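Local coordinates for oligopeptide ABC transporter, periplasmic oligopeptide-binding protein, putative (Thermotoga maritima MSB8, PDB 5IPW), which probably binds peptides in the periplasm and hands them to an ABC transporter for uptake, at residues A[324-336]-A[605-617]. Residues are numbered along the deposited sequence; the frame is centred on the assembly and turned at random.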
loop_
_atom_site.group_PDB
_atom_site.type_symbol
_atom_site.label_atom_id
_atom_site.label_comp_id
_atom_site.label_asym_id
_atom_site.label_seq_id
_atom_site.Cartn_x
_atom_site.Cartn_y
_atom_site.Cartn_z
ATOM N N GLY A 324 -4.242 -15.182 -27.049
ATOM C CA GLY A 324 -5.268 -14.588 -26.193
ATOM C C GLY A 324 -5.710 -13.166 -26.532
ATOM O O GLY A 324 -6.742 -12.713 -26.046
ATOM N N GLY A 325 -4.940 -12.453 -27.348
ATOM C CA GLY A 325 -5.298 -11.086 -27.728
ATOM C C GLY A 325 -5.135 -10.073 -26.602
ATOM O O GLY A 325 -5.949 -9.160 -26.460
ATOM N N TYR A 326 -4.077 -10.233 -25.811
ATOM C CA TYR A 326 -3.829 -9.377 -24.665
ATOM C C TYR A 326 -2.339 -9.138 -24.491
ATOM O O TYR A 326 -1.525 -9.730 -25.184
ATOM C CB TYR A 326 -4.417 -9.993 -23.384
ATOM C CG TYR A 326 -3.755 -11.282 -22.935
ATOM C CD1 TYR A 326 -2.591 -11.262 -22.186
ATOM C CD2 TYR A 326 -4.307 -12.523 -23.263
ATOM C CE1 TYR A 326 -1.988 -12.438 -21.778
ATOM C CE2 TYR A 326 -3.715 -13.708 -22.855
ATOM C CZ TYR A 326 -2.555 -13.666 -22.121
ATOM O OH TYR A 326 -1.958 -14.840 -21.734
ATOM N N ARG A 327 -1.994 -8.262 -23.556
ATOM C CA ARG A 327 -0.602 -7.996 -23.227
ATOM C C ARG A 327 -0.401 -8.178 -21.738
ATOM O O ARG A 327 -1.344 -8.049 -20.959
ATOM C CB ARG A 327 -0.187 -6.584 -23.668
ATOM C CG ARG A 327 -0.889 -5.437 -22.957
ATOM C CD ARG A 327 -0.795 -4.160 -23.785
ATOM N NE ARG A 327 -1.477 -3.015 -23.182
ATOM C CZ ARG A 327 -2.797 -2.878 -23.105
ATOM N NH1 ARG A 327 -3.603 -3.827 -23.567
ATOM N NH2 ARG A 327 -3.318 -1.791 -22.548
ATOM N N VAL A 328 0.827 -8.508 -21.358
ATOM C CA VAL A 328 1.185 -8.705 -19.966
ATOM C C VAL A 328 1.901 -7.461 -19.478
ATOM O O VAL A 328 2.936 -7.068 -20.025
ATOM C CB VAL A 328 2.103 -9.928 -19.781
ATOM C CG1 VAL A 328 2.626 -10.005 -18.355
ATOM C CG2 VAL A 328 1.356 -11.207 -20.128
ATOM N N LEU A 329 1.352 -6.852 -18.436
ATOM C CA LEU A 329 1.910 -5.633 -17.886
ATOM C C LEU A 329 2.888 -5.997 -16.779
ATOM O O LEU A 329 2.540 -6.716 -15.835
ATOM C CB LEU A 329 0.789 -4.716 -17.382
ATOM C CG LEU A 329 -0.192 -4.333 -18.496
ATOM C CD1 LEU A 329 -1.497 -3.818 -17.928
ATOM C CD2 LEU A 329 0.421 -3.308 -19.429
ATOM N N LYS A 330 4.114 -5.493 -16.914
ATOM C CA LYS A 330 5.210 -5.836 -16.014
ATOM C C LYS A 330 5.176 -4.978 -14.758
ATOM O O LYS A 330 6.132 -4.263 -14.456
ATOM C CB LYS A 330 6.570 -5.672 -16.724
ATOM C CG LYS A 330 7.090 -6.925 -17.410
ATOM C CD LYS A 330 6.541 -7.094 -18.816
ATOM C CE LYS A 330 6.908 -8.458 -19.389
ATOM N NZ LYS A 330 6.176 -8.727 -20.659
ATOM N N TRP A 331 4.077 -5.051 -14.019
ATOM C CA TRP A 331 3.990 -4.348 -12.739
ATOM C C TRP A 331 4.775 -5.124 -11.690
ATOM O O TRP A 331 4.883 -6.349 -11.766
ATOM C CB TRP A 331 2.537 -4.193 -12.285
ATOM C CG TRP A 331 1.669 -3.402 -13.215
ATOM C CD1 TRP A 331 2.049 -2.749 -14.356
ATOM C CD2 TRP A 331 0.278 -3.148 -13.058
ATOM N NE1 TRP A 331 0.971 -2.121 -14.921
ATOM C CE2 TRP A 331 -0.127 -2.354 -14.140
ATOM C CE3 TRP A 331 -0.668 -3.521 -12.107
ATOM C CZ2 TRP A 331 -1.437 -1.938 -14.300
ATOM C CZ3 TRP A 331 -1.968 -3.103 -12.271
ATOM C CH2 TRP A 331 -2.339 -2.316 -13.352
ATOM N N ILE A 332 5.301 -4.407 -10.702
ATOM C CA ILE A 332 6.119 -5.007 -9.653
ATOM C C ILE A 332 5.438 -4.944 -8.283
ATOM O O ILE A 332 4.571 -4.100 -8.048
ATOM C CB ILE A 332 7.509 -4.338 -9.573
ATOM C CG1 ILE A 332 7.396 -2.855 -9.173
ATOM C CG2 ILE A 332 8.245 -4.500 -10.902
ATOM C CD1 ILE A 332 8.726 -2.203 -8.827
ATOM N N ALA A 333 5.831 -5.854 -7.392
ATOM C CA ALA A 333 5.430 -5.794 -5.991
ATOM C C ALA A 333 6.321 -4.779 -5.308
ATOM O O ALA A 333 7.386 -4.441 -5.821
ATOM C CB ALA A 333 5.564 -7.155 -5.332
ATOM N N ALA A 334 5.887 -4.288 -4.152
ATOM C CA ALA A 334 6.592 -3.209 -3.465
ATOM C C ALA A 334 7.466 -3.744 -2.336
ATOM O O ALA A 334 7.427 -3.234 -1.209
ATOM C CB ALA A 334 5.596 -2.191 -2.934
ATOM N N ASN A 335 8.261 -4.767 -2.634
ATOM C CA ASN A 335 9.196 -5.284 -1.646
ATOM C C ASN A 335 10.642 -4.973 -2.008
ATOM O O ASN A 335 11.087 -5.247 -3.116
ATOM C CB ASN A 335 8.980 -6.778 -1.376
ATOM C CG ASN A 335 8.969 -7.615 -2.628
ATOM O OD1 ASN A 335 9.659 -7.317 -3.601
ATOM N ND2 ASN A 335 8.190 -8.691 -2.605
ATOM N N GLY A 336 11.360 -4.376 -1.060
ATOM C CA GLY A 336 12.769 -4.047 -1.240
ATOM C C GLY A 336 13.660 -5.274 -1.314
ATOM O O GLY A 336 14.802 -5.193 -1.769
ATOM N N PHE A 605 -8.144 -2.761 -24.605
ATOM C CA PHE A 605 -8.428 -2.224 -23.290
ATOM C C PHE A 605 -7.305 -1.259 -22.930
ATOM O O PHE A 605 -6.154 -1.666 -22.746
ATOM C CB PHE A 605 -8.529 -3.346 -22.261
ATOM C CG PHE A 605 -9.186 -2.922 -20.984
ATOM C CD1 PHE A 605 -8.452 -2.314 -19.984
ATOM C CD2 PHE A 605 -10.549 -3.110 -20.798
ATOM C CE1 PHE A 605 -9.061 -1.912 -18.809
ATOM C CE2 PHE A 605 -11.165 -2.720 -19.627
ATOM C CZ PHE A 605 -10.418 -2.120 -18.627
ATOM N N ARG A 606 -7.649 0.019 -22.818
ATOM C CA ARG A 606 -6.666 1.086 -22.886
ATOM C C ARG A 606 -6.626 1.961 -21.651
ATOM O O ARG A 606 -7.421 1.777 -20.731
ATOM C CB ARG A 606 -6.948 1.920 -24.134
ATOM C CG ARG A 606 -6.552 1.207 -25.413
ATOM C CD ARG A 606 -5.039 1.136 -25.510
ATOM N NE ARG A 606 -4.566 -0.186 -25.880
ATOM C CZ ARG A 606 -3.283 -0.543 -25.931
ATOM N NH1 ARG A 606 -2.318 0.316 -25.627
ATOM N NH2 ARG A 606 -2.963 -1.782 -26.295
ATOM N N ASN A 607 -5.677 2.904 -21.643
ATOM C CA ASN A 607 -5.417 3.804 -20.508
ATOM C C ASN A 607 -4.941 3.049 -19.268
ATOM O O ASN A 607 -5.116 3.518 -18.141
ATOM C CB ASN A 607 -6.642 4.691 -20.182
ATOM C CG ASN A 607 -6.746 5.929 -21.078
ATOM O OD1 ASN A 607 -5.813 6.305 -21.773
ATOM N ND2 ASN A 607 -7.895 6.567 -21.045
ATOM N N VAL A 608 -4.329 1.885 -19.484
ATOM C CA VAL A 608 -3.734 1.104 -18.402
ATOM C C VAL A 608 -2.230 1.354 -18.429
ATOM O O VAL A 608 -1.603 1.150 -19.463
ATOM C CB VAL A 608 -3.989 -0.411 -18.563
ATOM C CG1 VAL A 608 -3.502 -1.166 -17.341
ATOM C CG2 VAL A 608 -5.473 -0.699 -18.774
ATOM N N PRO A 609 -1.646 1.792 -17.295
ATOM C CA PRO A 609 -0.209 2.089 -17.237
ATOM C C PRO A 609 0.682 0.883 -17.506
ATOM O O PRO A 609 0.432 -0.197 -16.980
ATOM C CB PRO A 609 0.013 2.572 -15.795
ATOM C CG PRO A 609 -1.323 2.902 -15.272
ATOM C CD PRO A 609 -2.319 2.075 -16.019
ATOM N N GLU A 610 1.730 1.096 -18.291
ATOM C CA GLU A 610 2.691 0.053 -18.617
ATOM C C GLU A 610 3.393 -0.439 -17.359
ATOM O O GLU A 610 3.447 -1.639 -17.091
ATOM C CB GLU A 610 3.718 0.591 -19.612
ATOM C CG GLU A 610 4.473 -0.483 -20.370
ATOM C CD GLU A 610 5.522 0.078 -21.321
ATOM O OE1 GLU A 610 6.587 -0.558 -21.467
ATOM O OE2 GLU A 610 5.293 1.149 -21.925
ATOM N N PHE A 611 3.919 0.505 -16.584
ATOM C CA PHE A 611 4.632 0.202 -15.343
ATOM C C PHE A 611 3.826 0.697 -14.149
ATOM O O PHE A 611 3.100 1.688 -14.240
ATOM C CB PHE A 611 6.017 0.861 -15.348
ATOM C CG PHE A 611 6.837 0.547 -16.572
ATOM C CD1 PHE A 611 7.513 -0.666 -16.686
ATOM C CD2 PHE A 611 6.929 1.463 -17.617
ATOM C CE1 PHE A 611 8.267 -0.956 -17.813
ATOM C CE2 PHE A 611 7.681 1.180 -18.746
ATOM C CZ PHE A 611 8.350 -0.034 -18.845
ATOM N N LEU A 612 3.968 -0.002 -13.032
ATOM C CA LEU A 612 3.268 0.342 -11.807
ATOM C C LEU A 612 3.873 -0.440 -10.651
ATOM O O LEU A 612 4.318 -1.573 -10.821
ATOM C CB LEU A 612 1.780 0.002 -11.921
ATOM C CG LEU A 612 0.828 0.644 -10.910
ATOM C CD1 LEU A 612 0.538 2.079 -11.294
ATOM C CD2 LEU A 612 -0.477 -0.129 -10.839
ATOM N N VAL A 613 3.883 0.169 -9.472
ATOM C CA VAL A 613 4.272 -0.544 -8.254
ATOM C C VAL A 613 2.978 -0.851 -7.507
ATOM O O VAL A 613 2.076 -0.016 -7.434
ATOM C CB VAL A 613 5.368 0.197 -7.413
ATOM C CG1 VAL A 613 5.785 1.520 -8.045
ATOM C CG2 VAL A 613 4.971 0.393 -5.955
ATOM N N THR A 614 2.887 -2.068 -6.985
ATOM C CA THR A 614 1.647 -2.565 -6.413
ATOM C C THR A 614 1.815 -2.827 -4.929
ATOM O O THR A 614 2.807 -3.421 -4.515
ATOM C CB THR A 614 1.217 -3.866 -7.104
ATOM O OG1 THR A 614 2.146 -4.907 -6.788
ATOM C CG2 THR A 614 1.174 -3.674 -8.601
ATOM N N ASP A 615 0.834 -2.390 -4.144
ATOM C CA ASP A 615 0.864 -2.491 -2.684
ATOM C C ASP A 615 -0.550 -2.196 -2.167
ATOM O O ASP A 615 -1.314 -1.498 -2.833
ATOM C CB ASP A 615 1.876 -1.481 -2.105
ATOM C CG ASP A 615 2.503 -1.940 -0.777
ATOM O OD1 ASP A 615 2.183 -3.052 -0.293
ATOM O OD2 ASP A 615 3.329 -1.177 -0.215
ATOM N N ASP A 616 -0.906 -2.724 -0.999
ATOM C CA ASP A 616 -2.243 -2.483 -0.432
ATOM C C ASP A 616 -2.415 -1.016 -0.016
ATOM O O ASP A 616 -3.499 -0.453 -0.147
ATOM C CB ASP A 616 -2.528 -3.426 0.749
ATOM C CG ASP A 616 -3.868 -3.131 1.435
ATOM O OD1 ASP A 616 -3.912 -2.246 2.323
ATOM O OD2 ASP A 616 -4.877 -3.790 1.101
ATOM N N VAL A 617 -1.346 -0.407 0.475
ATOM C CA VAL A 617 -1.346 1.010 0.841
ATOM C C VAL A 617 -1.707 1.936 -0.323
ATOM O O VAL A 617 -2.320 2.982 -0.114
ATOM C CB VAL A 617 0.011 1.433 1.461
ATOM C CG1 VAL A 617 1.178 1.085 0.542
ATOM C CG2 VAL A 617 0.026 2.916 1.805
HETATM O O HOH W 1 -3.007 1.060 -21.648
HETATM O O HOH W 2 4.642 -3.610 -18.976
HETATM O O HOH W 3 6.474 -1.552 -13.340
#
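Leu612 lies over one face of the Trp331 indole, its CB 3.5 Å from the centroid of the five-membered ring in a CH-pi contact and its CD2 above the six-membered ring. At the indole edge, near the ring plane, NE1 donates to Pro609 O (2.9 Å), and CZ2 meets Val608 CG1. With CG beside its own backbone N (chi1 -61°), Trp331 runs alongside Leu612, pointing the same way. Cutting the indole back to an alanine would probably leave Pro609 O without its donor and open a gap beside Leu612 and Val608. The other flat pair is two guanidinium groups: Arg327 lies on Arg606, centres 3.7 Å apart and planes 10° from parallel. Arg327 NH2 donates in plane to Phe605 O (2.8 Å) at the edge; Lys602 O, bonded to NH1, and Glu54, salt-bridged to Arg606 NH1, probably help offset the like charges. Farther along, Ile332 O accepts from both Thr614 N and Thr614 OG1, the hydroxyl coming from above the carbonyl plane, and Ile332 N donates to Leu612 O. These bonds pair Ile332 with Val613 in parallel register and add strand 613-614 at the margin of a mixed sheet, where strand 326-333 separates it from strand 599-602 and helix 311-324 packs against Tyr326.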